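Local coordinates for SusD family protein (Bacteroides uniformis, PDB 7KV1) that probably binds beta-glucans at the surface of a human gut bacterium, as a SusD-like glycan-binding protein built on tetratricopeptide-repeat helices, at residues N157-H161 / E239-Q244. Residues are numbered along the deposited sequence; the frame is centred on the assembly and turned at random.
Sequences NMLWH and EMVMYQ. With EDO (1,2-ethanediol), chain D.
His161 and Tyr243 stack face to face, ring centroids 4.3 Å apart and planes 28° from parallel, with the imidazole CD2 over the centre of the phenol ring. Tyrosine suits this place because it also has an edge to turn onto the face of Trp160, its CD2 lying 3.9 Å from Trp160 CH2. The three form a buried aromatic cluster between helices 138-162 and 230-244, which run nearly parallel here with axes 11.9 Å apart, a spacing large flat side chains can span, within the TPR-related scaffold of this SusD-family protein. With CG anti to its backbone nitrogen (chi1 175°), Trp160 carries its indole toward Met240, whose flexible, apolar chain lays CG against CZ3. Asn157 ND2, an amide donor suited to a carboxylate, bonds Glu239 OE2 (3.0 Å) from above the carboxylate plane. One water accepts from Trp160 NE1 and donates to Gln244 OE1; another accepts from Tyr243 OH and donates to the backbone O of His161. A hydrogen bond from His161 ND1 to Asn157 O, one turn back, fixes the imidazole's rotation, and C1 of an ethanediol, probably from the crystallisation liquor, rests over the rim of its opposite face. That diol also donates to Glu239 OE2, while Tyr406 hydrogen-bonds OE1.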
# COMPACT_ATOMS: atom_id res chain seq x y z
N ASN A 157 -9.62 -5.30 3.20
CA ASN A 157 -9.41 -4.23 2.21
C ASN A 157 -8.39 -4.71 1.16
O ASN A 157 -8.55 -4.42 -0.04
CB ASN A 157 -8.96 -2.94 2.90
CG ASN A 157 -8.67 -1.84 1.92
OD1 ASN A 157 -9.48 -1.57 1.02
ND2 ASN A 157 -7.50 -1.23 2.08
N MET A 158 -7.34 -5.40 1.61
CA MET A 158 -6.32 -6.00 0.71
C MET A 158 -6.98 -7.05 -0.20
O MET A 158 -6.82 -6.97 -1.43
CB MET A 158 -5.19 -6.62 1.53
CG MET A 158 -3.96 -6.91 0.73
SD MET A 158 -2.63 -7.48 1.83
CE MET A 158 -2.35 -6.01 2.82
N LEU A 159 -7.75 -7.97 0.36
CA LEU A 159 -8.49 -9.00 -0.42
C LEU A 159 -9.37 -8.32 -1.47
O LEU A 159 -9.37 -8.76 -2.64
CB LEU A 159 -9.35 -9.85 0.51
CG LEU A 159 -8.58 -10.81 1.40
CD1 LEU A 159 -9.47 -11.32 2.52
CD2 LEU A 159 -8.01 -11.98 0.58
N TRP A 160 -10.13 -7.33 -1.04
CA TRP A 160 -11.09 -6.61 -1.90
C TRP A 160 -10.33 -5.95 -3.04
O TRP A 160 -10.79 -6.06 -4.18
CB TRP A 160 -11.84 -5.58 -1.05
CG TRP A 160 -12.77 -4.68 -1.79
CD1 TRP A 160 -13.86 -5.01 -2.53
CD2 TRP A 160 -12.72 -3.24 -1.78
NE1 TRP A 160 -14.46 -3.87 -3.04
CE2 TRP A 160 -13.79 -2.78 -2.59
CE3 TRP A 160 -11.83 -2.30 -1.25
CZ2 TRP A 160 -13.99 -1.43 -2.86
CZ3 TRP A 160 -12.08 -0.96 -1.45
CH2 TRP A 160 -13.15 -0.53 -2.24
N HIS A 161 -9.20 -5.31 -2.76
CA HIS A 161 -8.43 -4.57 -3.80
C HIS A 161 -7.92 -5.54 -4.88
O HIS A 161 -7.96 -5.17 -6.08
CB HIS A 161 -7.25 -3.79 -3.20
CG HIS A 161 -7.52 -2.36 -2.83
ND1 HIS A 161 -8.24 -2.00 -1.71
CD2 HIS A 161 -7.18 -1.20 -3.44
CE1 HIS A 161 -8.26 -0.69 -1.62
NE2 HIS A 161 -7.66 -0.17 -2.69
N GLU A 239 -9.33 5.86 1.46
CA GLU A 239 -8.81 4.92 0.44
C GLU A 239 -9.96 4.10 -0.13
O GLU A 239 -10.07 4.02 -1.37
CB GLU A 239 -7.76 3.99 1.06
CG GLU A 239 -7.27 2.96 0.06
CD GLU A 239 -6.15 2.13 0.61
OE1 GLU A 239 -5.19 2.75 1.18
OE2 GLU A 239 -6.23 0.90 0.48
N MET A 240 -10.79 3.52 0.73
CA MET A 240 -11.85 2.62 0.25
C MET A 240 -12.92 3.42 -0.50
O MET A 240 -13.37 2.95 -1.57
CB MET A 240 -12.48 1.88 1.43
CG MET A 240 -11.55 0.87 2.00
SD MET A 240 -12.32 -0.17 3.27
CE MET A 240 -13.82 -0.74 2.45
N VAL A 241 -13.36 4.54 0.08
CA VAL A 241 -14.40 5.37 -0.58
C VAL A 241 -13.87 5.77 -1.97
O VAL A 241 -14.59 5.64 -2.99
CB VAL A 241 -14.70 6.58 0.32
CG1 VAL A 241 -15.43 7.67 -0.43
CG2 VAL A 241 -15.50 6.18 1.55
N MET A 242 -12.61 6.20 -2.06
CA MET A 242 -12.09 6.66 -3.38
C MET A 242 -11.99 5.47 -4.35
O MET A 242 -12.28 5.61 -5.55
CB MET A 242 -10.75 7.37 -3.16
CG MET A 242 -10.93 8.69 -2.36
SD MET A 242 -9.36 9.35 -1.74
CE MET A 242 -8.80 10.19 -3.23
N TYR A 243 -11.57 4.30 -3.87
CA TYR A 243 -11.34 3.14 -4.76
C TYR A 243 -12.69 2.69 -5.29
O TYR A 243 -12.77 2.22 -6.38
CB TYR A 243 -10.60 2.00 -4.06
CG TYR A 243 -10.07 1.02 -5.08
CD1 TYR A 243 -8.99 1.34 -5.87
CD2 TYR A 243 -10.65 -0.24 -5.27
CE1 TYR A 243 -8.54 0.48 -6.86
CE2 TYR A 243 -10.18 -1.13 -6.22
CZ TYR A 243 -9.11 -0.77 -7.02
OH TYR A 243 -8.65 -1.61 -7.99
N GLN A 244 -13.74 2.81 -4.49
CA GLN A 244 -15.11 2.41 -4.90
C GLN A 244 -15.73 3.46 -5.82
O GLN A 244 -16.74 3.12 -6.44
CB GLN A 244 -16.01 2.24 -3.66
CG GLN A 244 -17.41 1.71 -3.89
CD GLN A 244 -17.48 0.35 -4.55
OE1 GLN A 244 -16.48 -0.33 -4.77
NE2 GLN A 244 -18.71 -0.01 -4.90
C1 EDO D . -4.89 -2.54 -0.30
O1 EDO D . -4.28 -3.40 0.65
C2 EDO D . -4.12 -1.29 -0.52
O2 EDO D . -4.03 -0.50 0.67
O HOH W 1 -16.42 -2.90 -5.15
O HOH W 2 -9.41 -4.07 -7.90